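Local structure of 2-methyl-3-hydroxypyridine-5-carboxylic acid oxygenase (3ALJ) at residues L66-D71 with V114-A119; G23-I28 with V306-L311; L297-G302 with E364-D369. The protein is an FAD-dependent oxygenase of 2-methyl-3-hydroxypyridine-5-carboxylic acid that probably hydroxylates the pyridine ring and opens it in vitamin B6 breakdown. All blocks are in the same frame, centred on the assembly; numbering follows the deposited sequence.

Contact 1 (L66-D71 with V114-A119); sequences LGALDD and VNRARA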
loop_
_atom_site.group_PDB
_atom_site.type_symbol
_atom_site.label_atom_id
_atom_site.label_comp_id
_atom_site.label_asym_id
_atom_site.label_seq_id
_atom_site.Cartn_x
_atom_site.Cartn_y
_atom_site.Cartn_z
ATOM N N LEU A 66 -4.136 15.861 -2.015
ATOM C CA LEU A 66 -5.393 15.602 -1.297
ATOM C C LEU A 66 -5.506 16.503 -0.092
ATOM O O LEU A 66 -6.493 16.395 0.617
ATOM C CB LEU A 66 -5.354 14.151 -0.770
ATOM C CG LEU A 66 -5.250 13.035 -1.789
ATOM C CD1 LEU A 66 -5.333 11.737 -0.880
ATOM C CD2 LEU A 66 -6.483 13.093 -2.754
ATOM N N GLY A 67 -4.523 17.381 0.236
ATOM C CA GLY A 67 -4.660 18.154 1.509
ATOM C C GLY A 67 -4.502 17.366 2.753
ATOM O O GLY A 67 -5.025 17.710 3.833
ATOM N N ALA A 68 -3.715 16.268 2.669
ATOM C CA ALA A 68 -3.520 15.369 3.814
ATOM C C ALA A 68 -2.018 15.101 4.127
ATOM O O ALA A 68 -1.719 14.288 5.020
ATOM C CB ALA A 68 -4.219 14.107 3.599
ATOM N N LEU A 69 -1.147 15.832 3.531
ATOM C CA LEU A 69 0.283 15.570 3.701
ATOM C C LEU A 69 0.703 15.937 5.138
ATOM O O LEU A 69 1.439 15.167 5.737
ATOM C CB LEU A 69 1.110 16.364 2.691
ATOM C CG LEU A 69 2.640 16.216 2.879
ATOM C CD1 LEU A 69 3.022 14.747 2.592
ATOM C CD2 LEU A 69 3.369 17.200 1.904
ATOM N N ASP A 70 0.320 17.153 5.571
ATOM C CA ASP A 70 0.683 17.516 6.957
ATOM C C ASP A 70 0.345 16.562 8.039
ATOM O O ASP A 70 1.175 16.295 8.910
ATOM C CB ASP A 70 -0.196 18.764 7.360
ATOM C CG ASP A 70 0.007 19.975 6.420
ATOM O OD1 ASP A 70 1.099 20.100 5.778
ATOM O OD2 ASP A 70 -0.950 20.824 6.341
ATOM N N ASP A 71 -0.863 16.072 8.013
ATOM C CA ASP A 71 -1.292 15.215 9.044
ATOM C C ASP A 71 -0.493 13.877 8.935
ATOM O O ASP A 71 -0.353 13.192 9.962
ATOM C CB ASP A 71 -2.823 14.880 8.898
ATOM C CG ASP A 71 -3.734 15.851 9.620
ATOM O OD1 ASP A 71 -3.264 16.825 10.218
ATOM O OD2 ASP A 71 -5.002 15.595 9.488
ATOM N N VAL A 114 -9.139 9.245 6.310
ATOM C CA VAL A 114 -10.564 9.350 6.750
ATOM C C VAL A 114 -10.808 10.727 7.252
ATOM O O VAL A 114 -11.900 11.291 6.883
ATOM C CB VAL A 114 -10.753 8.295 7.812
ATOM C CG1 VAL A 114 -12.120 8.520 8.503
ATOM C CG2 VAL A 114 -10.725 6.879 7.232
ATOM N N ASN A 115 -9.878 11.337 7.990
ATOM C CA ASN A 115 -10.147 12.691 8.637
ATOM C C ASN A 115 -10.319 13.684 7.513
ATOM O O ASN A 115 -11.238 14.556 7.643
ATOM C CB ASN A 115 -9.011 13.057 9.570
ATOM C CG ASN A 115 -8.999 12.216 10.903
ATOM O OD1 ASN A 115 -8.001 12.211 11.601
ATOM N ND2 ASN A 115 -10.075 11.518 11.196
ATOM N N ARG A 116 -9.566 13.605 6.430
ATOM C CA ARG A 116 -9.690 14.543 5.349
ATOM C C ARG A 116 -10.967 14.332 4.575
ATOM O O ARG A 116 -11.644 15.293 4.222
ATOM C CB ARG A 116 -8.395 14.450 4.435
ATOM C CG ARG A 116 -8.456 15.246 3.237
ATOM C CD ARG A 116 -8.572 16.809 3.577
ATOM N NE ARG A 116 -8.440 17.540 2.355
ATOM C CZ ARG A 116 -8.892 18.815 2.244
ATOM N NH1 ARG A 116 -9.463 19.430 3.309
ATOM N NH2 ARG A 116 -8.815 19.442 1.120
ATOM N N ALA A 117 -11.356 13.069 4.306
ATOM C CA ALA A 117 -12.626 12.836 3.642
ATOM C C ALA A 117 -13.794 13.367 4.503
ATOM O O ALA A 117 -14.721 13.956 3.898
ATOM C CB ALA A 117 -12.781 11.312 3.435
ATOM N N ARG A 118 -13.731 13.211 5.819
ATOM C CA ARG A 118 -14.830 13.695 6.695
ATOM C C ARG A 118 -14.797 15.219 6.635
ATOM O O ARG A 118 -15.940 15.834 6.531
ATOM C CB ARG A 118 -14.651 13.181 8.074
ATOM C CG ARG A 118 -14.971 11.760 8.172
ATOM C CD ARG A 118 -14.855 11.383 9.661
ATOM N NE ARG A 118 -15.289 10.010 9.945
ATOM C CZ ARG A 118 -14.770 9.225 10.911
ATOM N NH1 ARG A 118 -15.288 8.012 11.089
ATOM N NH2 ARG A 118 -13.827 9.631 11.759
ATOM N N ALA A 119 -13.616 15.859 6.729
ATOM C CA ALA A 119 -13.564 17.330 6.683
ATOM C C ALA A 119 -14.202 17.852 5.409
ATOM O O ALA A 119 -14.796 18.969 5.413
ATOM C CB ALA A 119 -12.164 17.841 6.820
#
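Ala68 and Arg116 lie closest in backbone, 6.4 Å between their CA atoms, where the turn joining helices 57-65 and 69-73 passes the C-terminal part of helix 106-119. The turn is a Schellman motif. Gly67 holds its positive-phi position, and Ala68 follows as N-cap of the next helix. Arg116 carries most of the contact. Its CG stands anti to the backbone N (chi1 174°) and the chain bends at chi2, which brings NE up to the turn. NE donates to Leu66 O over 2.8 Å, with an N-H...O angle of 153°. The oxygen lies at the edge of the guanidinium, 18° out of its plane. Arg116 CD also approaches Gly67 O at 3.7 Å. Positive phi favours glycine at Gly67, and a CB there would also collide with Arg116 NE. On the far end of the group, NH2 bonds to Gln32 OE1, so Arg116, from helix 106-119, ties the turn and helix 21-32 together. A leucine in place of Arg116 would probably leave Leu66 O and Gln32 OE1 without this donor and the turn less firmly tied to helix 106-119. Nearer the backbone of Arg116, its CB meets Ala68 CB at 4.3 Å.

Contact 2 (G23-I28 with V306-L311); sequences GLTAAI and VNAFSL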
loop_
_atom_site.group_PDB
_atom_site.type_symbol
_atom_site.label_atom_id
_atom_site.label_comp_id
_atom_site.label_asym_id
_atom_site.label_seq_id
_atom_site.Cartn_x
_atom_site.Cartn_y
_atom_site.Cartn_z
ATOM N N GLY A 23 -9.712 3.868 -2.317
ATOM C CA GLY A 23 -11.045 4.478 -2.311
ATOM C C GLY A 23 -11.136 5.816 -1.625
ATOM O O GLY A 23 -11.819 6.727 -2.121
ATOM N N LEU A 24 -10.384 5.908 -0.541
ATOM C CA LEU A 24 -10.359 7.206 0.157
ATOM C C LEU A 24 -9.642 8.270 -0.689
ATOM O O LEU A 24 -10.078 9.428 -0.690
ATOM C CB LEU A 24 -9.658 7.051 1.503
ATOM C CG LEU A 24 -10.446 6.275 2.578
ATOM C CD1 LEU A 24 -9.512 5.908 3.769
ATOM C CD2 LEU A 24 -11.586 7.136 3.077
ATOM N N THR A 25 -8.557 7.893 -1.385
ATOM C CA THR A 25 -7.897 8.844 -2.260
ATOM C C THR A 25 -8.827 9.262 -3.356
ATOM O O THR A 25 -8.966 10.477 -3.632
ATOM C CB THR A 25 -6.637 8.163 -2.862
ATOM O OG1 THR A 25 -5.639 7.972 -1.842
ATOM C CG2 THR A 25 -6.022 9.105 -3.968
ATOM N N ALA A 26 -9.528 8.300 -4.017
ATOM C CA ALA A 26 -10.456 8.685 -5.068
ATOM C C ALA A 26 -11.556 9.563 -4.530
ATOM O O ALA A 26 -11.897 10.610 -5.178
ATOM C CB ALA A 26 -11.084 7.371 -5.731
ATOM N N ALA A 27 -12.103 9.225 -3.385
ATOM C CA ALA A 27 -13.172 10.054 -2.834
ATOM C C ALA A 27 -12.779 11.487 -2.520
ATOM O O ALA A 27 -13.504 12.408 -2.844
ATOM C CB ALA A 27 -13.813 9.373 -1.640
ATOM N N ILE A 28 -11.616 11.670 -1.929
ATOM C CA ILE A 28 -11.154 13.011 -1.578
ATOM C C ILE A 28 -10.895 13.793 -2.840
ATOM O O ILE A 28 -11.314 14.939 -2.938
ATOM C CB ILE A 28 -9.906 12.896 -0.737
ATOM C CG1 ILE A 28 -10.206 12.409 0.656
ATOM C CG2 ILE A 28 -9.210 14.284 -0.670
ATOM C CD1 ILE A 28 -8.930 11.886 1.424
ATOM N N VAL A 306 -1.601 6.919 -6.535
ATOM C CA VAL A 306 -1.329 7.655 -7.851
ATOM C C VAL A 306 -2.463 7.389 -8.822
ATOM O O VAL A 306 -2.928 8.315 -9.456
ATOM C CB VAL A 306 0.021 7.254 -8.422
ATOM C CG1 VAL A 306 0.176 7.700 -9.891
ATOM C CG2 VAL A 306 1.141 7.965 -7.583
ATOM N N ASN A 307 -2.881 6.137 -8.973
ATOM C CA ASN A 307 -3.966 5.836 -9.963
ATOM C C ASN A 307 -5.282 6.406 -9.571
ATOM O O ASN A 307 -5.948 6.975 -10.454
ATOM C CB ASN A 307 -3.996 4.324 -10.198
ATOM C CG ASN A 307 -2.733 3.772 -10.812
ATOM O OD1 ASN A 307 -2.443 2.510 -10.707
ATOM N ND2 ASN A 307 -2.004 4.575 -11.406
ATOM N N ALA A 308 -5.602 6.423 -8.282
ATOM C CA ALA A 308 -6.862 7.008 -7.886
ATOM C C ALA A 308 -6.840 8.509 -8.101
ATOM O O ALA A 308 -7.819 9.158 -8.572
ATOM C CB ALA A 308 -7.139 6.659 -6.449
ATOM N N PHE A 309 -5.703 9.165 -7.759
ATOM C CA PHE A 309 -5.675 10.594 -7.965
ATOM C C PHE A 309 -5.659 10.932 -9.418
ATOM O O PHE A 309 -6.344 11.919 -9.815
ATOM C CB PHE A 309 -4.345 11.143 -7.272
ATOM C CG PHE A 309 -4.294 12.659 -7.207
ATOM C CD1 PHE A 309 -4.932 13.325 -6.167
ATOM C CD2 PHE A 309 -3.671 13.351 -8.261
ATOM C CE1 PHE A 309 -4.917 14.720 -6.138
ATOM C CE2 PHE A 309 -3.623 14.771 -8.247
ATOM C CZ PHE A 309 -4.261 15.429 -7.234
ATOM N N SER A 310 -4.953 10.151 -10.213
ATOM C CA SER A 310 -4.873 10.364 -11.669
ATOM C C SER A 310 -6.248 10.213 -12.311
ATOM O O SER A 310 -6.555 10.933 -13.295
ATOM C CB SER A 310 -3.928 9.377 -12.330
ATOM O OG SER A 310 -2.595 9.658 -11.831
ATOM N N LEU A 311 -7.072 9.311 -11.823
ATOM C CA LEU A 311 -8.488 9.155 -12.318
ATOM C C LEU A 311 -9.167 10.477 -12.208
ATOM O O LEU A 311 -9.895 10.937 -13.163
ATOM C CB LEU A 311 -9.195 8.001 -11.479
ATOM C CG LEU A 311 -10.658 7.797 -11.935
ATOM C CD1 LEU A 311 -10.784 7.320 -13.359
ATOM C CD2 LEU A 311 -11.218 6.739 -10.983
#
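Helix 21-32 is the first helix of the Rossmann-type FAD-binding fold, and it carries Gly23, probably the last glycine of the GxGxxG motif. Here its 23-28 segment packs against segment 306-311 of helix 300-314. The two run nearly parallel, with axes 8.1 Å apart and crossing at -22°. Small residues allow this close approach. The CA atoms of Ala26 and Ala308 are 4.9 Å apart. The methyl of Ala308 points at helix 21-32 and sits between Thr25 and Ala26. Its CB is 3.7 Å from Thr25 CG2 and 3.8 Å from Ala26 N. The two alanine methyls meet alongside, CB to CB, at 4.1 Å. With Thr25 chi1 at -70°, OG1 lies beside the backbone N and CG2 stands anti to it, which turns the methyl to helix 300-314. That methyl also reaches Phe309, with CG2 4.2 Å from Phe309 CB. The hydroxyl OG1 is held within its own helix by a hydrogen bond to Phe21 O. The interface itself has no hydrogen bond across it. Around this pair, Val62 of helix 57-65 touches Thr25 and Phe309. Leu24 and Ile28 face helix 106-119. Helix 321-349 covers Asn307, Ser310 and Leu311, so helix 300-314 is sandwiched between the Rossmann helix and the long helix 321-349.

Contact 3 (L297-G302 with E364-D369); sequences LAQGAG and EAARYD. With FAD (flavin-adenine dinucleotide), chain B; BME (beta-mercaptoethanol), chain D.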
loop_
_atom_site.group_PDB
_atom_site.type_symbol
_atom_site.label_atom_id
_atom_site.label_comp_id
_atom_site.label_asym_id
_atom_site.label_seq_id
_atom_site.Cartn_x
_atom_site.Cartn_y
_atom_site.Cartn_z
ATOM N N LEU A 297 9.101 -3.493 -3.759
ATOM C CA LEU A 297 9.390 -2.075 -3.952
ATOM C C LEU A 297 8.532 -1.142 -3.183
ATOM O O LEU A 297 8.662 0.099 -3.327
ATOM C CB LEU A 297 9.383 -1.710 -5.468
ATOM C CG LEU A 297 10.405 -2.425 -6.327
ATOM C CD1 LEU A 297 10.057 -1.968 -7.840
ATOM C CD2 LEU A 297 11.829 -2.040 -5.820
ATOM N N ALA A 298 7.652 -1.710 -2.311
ATOM C CA ALA A 298 6.784 -0.899 -1.427
ATOM C C ALA A 298 6.068 0.186 -2.228
ATOM O O ALA A 298 6.062 1.364 -1.909
ATOM C CB ALA A 298 7.632 -0.280 -0.241
ATOM N N GLN A 299 5.371 -0.290 -3.276
ATOM C CA GLN A 299 4.588 0.524 -4.181
ATOM C C GLN A 299 3.135 0.154 -4.378
ATOM O O GLN A 299 2.413 0.705 -5.243
ATOM C CB GLN A 299 5.289 0.617 -5.574
ATOM C CG GLN A 299 6.487 1.642 -5.511
ATOM C CD GLN A 299 6.000 3.085 -5.371
ATOM O OE1 GLN A 299 4.857 3.413 -5.673
ATOM N NE2 GLN A 299 6.853 3.968 -4.858
ATOM N N GLY A 300 2.654 -0.897 -3.698
ATOM C CA GLY A 300 1.279 -1.259 -3.961
ATOM C C GLY A 300 0.290 -0.109 -3.669
ATOM O O GLY A 300 -0.632 0.168 -4.485
ATOM N N ALA A 301 0.365 0.418 -2.446
ATOM C CA ALA A 301 -0.450 1.551 -2.102
ATOM C C ALA A 301 -0.009 2.821 -2.827
ATOM O O ALA A 301 -0.873 3.627 -3.211
ATOM C CB ALA A 301 -0.468 1.852 -0.575
ATOM N N GLY A 302 1.286 2.974 -3.141
ATOM C CA GLY A 302 1.708 4.195 -3.899
ATOM C C GLY A 302 1.056 4.189 -5.268
ATOM O O GLY A 302 0.539 5.245 -5.673
ATOM N N GLU A 364 11.624 4.207 -10.423
ATOM C CA GLU A 364 10.824 4.966 -11.342
ATOM C C GLU A 364 9.445 5.300 -10.846
ATOM O O GLU A 364 9.054 6.514 -10.912
ATOM C CB GLU A 364 10.707 4.125 -12.622
ATOM C CG GLU A 364 9.670 4.727 -13.613
ATOM C CD GLU A 364 9.583 3.853 -14.872
ATOM O OE1 GLU A 364 10.608 3.804 -15.555
ATOM O OE2 GLU A 364 8.581 3.119 -15.049
ATOM N N ALA A 365 8.709 4.353 -10.249
ATOM C CA ALA A 365 7.396 4.648 -9.766
ATOM C C ALA A 365 7.485 5.745 -8.656
ATOM O O ALA A 365 6.686 6.727 -8.572
ATOM C CB ALA A 365 6.668 3.386 -9.186
ATOM N N ALA A 366 8.505 5.602 -7.783
ATOM C CA ALA A 366 8.610 6.609 -6.640
ATOM C C ALA A 366 8.962 7.996 -7.183
ATOM O O ALA A 366 8.541 8.970 -6.588
ATOM C CB ALA A 366 9.694 6.136 -5.699
ATOM N N ARG A 367 9.722 8.052 -8.296
ATOM C CA ARG A 367 10.106 9.332 -8.879
ATOM C C ARG A 367 8.993 10.067 -9.518
ATOM O O ARG A 367 9.080 11.309 -9.734
ATOM C CB ARG A 367 11.241 9.117 -9.897
ATOM C CG ARG A 367 12.569 8.759 -9.181
ATOM C CD ARG A 367 13.671 8.479 -10.197
ATOM N NE ARG A 367 13.896 9.741 -10.857
ATOM C CZ ARG A 367 13.706 9.952 -12.137
ATOM N NH1 ARG A 367 13.409 8.942 -12.995
ATOM N NH2 ARG A 367 13.816 11.209 -12.524
ATOM N N TYR A 368 7.890 9.363 -9.936
ATOM C CA TYR A 368 6.811 10.012 -10.621
ATOM C C TYR A 368 6.109 11.001 -9.716
ATOM O O TYR A 368 5.732 10.696 -8.554
ATOM C CB TYR A 368 5.801 8.919 -11.114
ATOM C CG TYR A 368 4.647 9.541 -11.873
ATOM C CD1 TYR A 368 4.909 10.262 -13.086
ATOM C CD2 TYR A 368 3.353 9.529 -11.347
ATOM C CE1 TYR A 368 3.853 10.867 -13.762
ATOM C CE2 TYR A 368 2.304 10.080 -12.058
ATOM C CZ TYR A 368 2.576 10.821 -13.249
ATOM O OH TYR A 368 1.539 11.427 -13.946
ATOM N N ASP A 369 5.899 12.259 -10.204
ATOM C CA ASP A 369 5.079 13.233 -9.483
ATOM C C ASP A 369 3.704 13.313 -10.155
ATOM O O ASP A 369 3.576 13.874 -11.241
ATOM C CB ASP A 369 5.731 14.618 -9.608
ATOM C CG ASP A 369 4.824 15.644 -9.070
ATOM O OD1 ASP A 369 3.919 15.366 -8.277
ATOM O OD2 ASP A 369 5.023 16.823 -9.367
HETATM P PA FAD B . -7.359 -2.365 0.403
HETATM O O1A FAD B . -6.351 -1.619 1.219
HETATM O O2A FAD B . -7.407 -3.779 0.466
HETATM O O5B FAD B . -8.771 -1.756 0.802
HETATM C C5B FAD B . -10.010 -2.278 0.218
HETATM C C4B FAD B . -11.044 -1.837 1.234
HETATM O O4B FAD B . -12.287 -2.284 0.591
HETATM C C3B FAD B . -11.006 -2.547 2.536
HETATM O O3B FAD B . -11.191 -1.630 3.635
HETATM C C2B FAD B . -12.129 -3.638 2.399
HETATM O O2B FAD B . -12.731 -3.996 3.655
HETATM C C1B FAD B . -13.172 -2.947 1.584
HETATM N N9A FAD B . -13.934 -3.813 0.742
HETATM C C8A FAD B . -13.588 -5.017 0.171
HETATM N N7A FAD B . -14.564 -5.481 -0.624
HETATM C C5A FAD B . -15.585 -4.546 -0.556
HETATM C C6A FAD B . -16.800 -4.434 -1.227
HETATM N N6A FAD B . -17.218 -5.419 -2.091
HETATM N N1A FAD B . -17.539 -3.357 -0.949
HETATM C C2A FAD B . -17.165 -2.416 -0.075
HETATM N N3A FAD B . -15.972 -2.440 0.587
HETATM C C4A FAD B . -15.190 -3.516 0.294
HETATM N N1 FAD B . 2.148 -0.711 -0.331
HETATM C C2 FAD B . 2.881 0.379 -0.191
HETATM O O2 FAD B . 2.677 1.422 -0.833
HETATM N N3 FAD B . 3.952 0.385 0.702
HETATM C C4 FAD B . 4.252 -0.725 1.493
HETATM O O4 FAD B . 5.149 -0.612 2.409
HETATM C C4X FAD B . 3.478 -1.857 1.307
HETATM N N5 FAD B . 3.815 -3.066 2.009
HETATM C C5X FAD B . 3.079 -4.210 1.765
HETATM C C6 FAD B . 3.445 -5.434 2.351
HETATM C C7 FAD B . 2.678 -6.556 2.163
HETATM C C7M FAD B . 3.105 -7.888 2.843
HETATM C C8 FAD B . 1.575 -6.520 1.336
HETATM C C8M FAD B . 0.708 -7.772 1.068
HETATM C C9 FAD B . 1.201 -5.309 0.738
HETATM C C9A FAD B . 1.984 -4.140 0.913
HETATM N N10 FAD B . 1.642 -2.872 0.265
HETATM C C10 FAD B . 2.417 -1.788 0.439
HETATM C "C1'" FAD B . 0.437 -2.835 -0.693
HETATM C "C2'" FAD B . -0.756 -2.226 0.033
HETATM O "O2'" FAD B . -1.024 -2.989 1.228
HETATM C "C3'" FAD B . -2.009 -2.359 -0.852
HETATM O "O3'" FAD B . -1.568 -2.206 -2.253
HETATM C "C4'" FAD B . -3.023 -1.314 -0.632
HETATM O "O4'" FAD B . -3.504 -1.475 0.733
HETATM C "C5'" FAD B . -4.207 -1.485 -1.527
HETATM O "O5'" FAD B . -5.151 -0.459 -1.234
HETATM P P FAD B . -6.607 -0.640 -1.823
HETATM O O1P FAD B . -7.368 0.510 -1.317
HETATM O O2P FAD B . -6.592 -0.921 -3.293
HETATM O O3P FAD B . -7.144 -2.013 -1.158
HETATM C C1 BME D . 3.657 5.475 -9.904
HETATM C C2 BME D . 3.151 4.413 -8.859
HETATM O O1 BME D . 3.945 6.684 -9.189
HETATM S S2 BME D . 2.544 2.987 -9.915
#
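Gln299 is the N-cap of helix 300-314 in the FAD-binding domain, where the helix start meets the flavin, and its side chain reaches across to two alanines of the short helix 364-367. Its CG lies anti to the carbonyl carbon (chi1 -78°) and the chain bends at chi2, which turns a flat face of the amide to helix 364-367. The methyl of Ala365 sits over that face, its CB 3.9 Å from CD. Ala366 lies on the same side of the amide plane near NE2, which is 3.6 Å from its CA and 3.7 Å from its CB. These are van der Waals contacts. The polar end has its own partner, since OE1 accepts from Asn58 ND2. Two backbone amides in the first turn of the helix meet the flavin: Ala301 N donates to FAD N1 at 3.0 Å, almost straight at 176°, while Gly302 N makes a weak bond to FAD O2. Gly300 is tight against the cofactor, and a CB there would clash with FAD C1'. A beta-mercaptoethanol molecule, probably from the crystallisation liquor, lies against Gln299 and Ala365. Its O1 is near the edge of the Tyr368 ring and donates to Ala365 O over 2.8 Å.

Contacts 1 and 2 are neighbours, with centres about 13 Å apart. Leu66 CD2 touches Ile28 CG2 at 3.6 Å, and Val114 CG2 meets Leu24 CD1 at 3.8 Å. Helix 21-32 therefore lies between helix 106-119 and helix 300-314. Contacts 2 and 3 share helix 300-314, with centres about 15 Å apart, and Val306 CG1 meets Tyr368 CE2 at 3.9 Å. Contacts 1 and 3 do not touch; their centres are about 20 Å apart. Along the chain, both segments of contact 1 fall between those of contact 2, whereas contacts 2 and 3 alternate. The helix whose start binds the flavin is thus joined to both the N-terminal Rossmann helix and the C-terminal part of the chain.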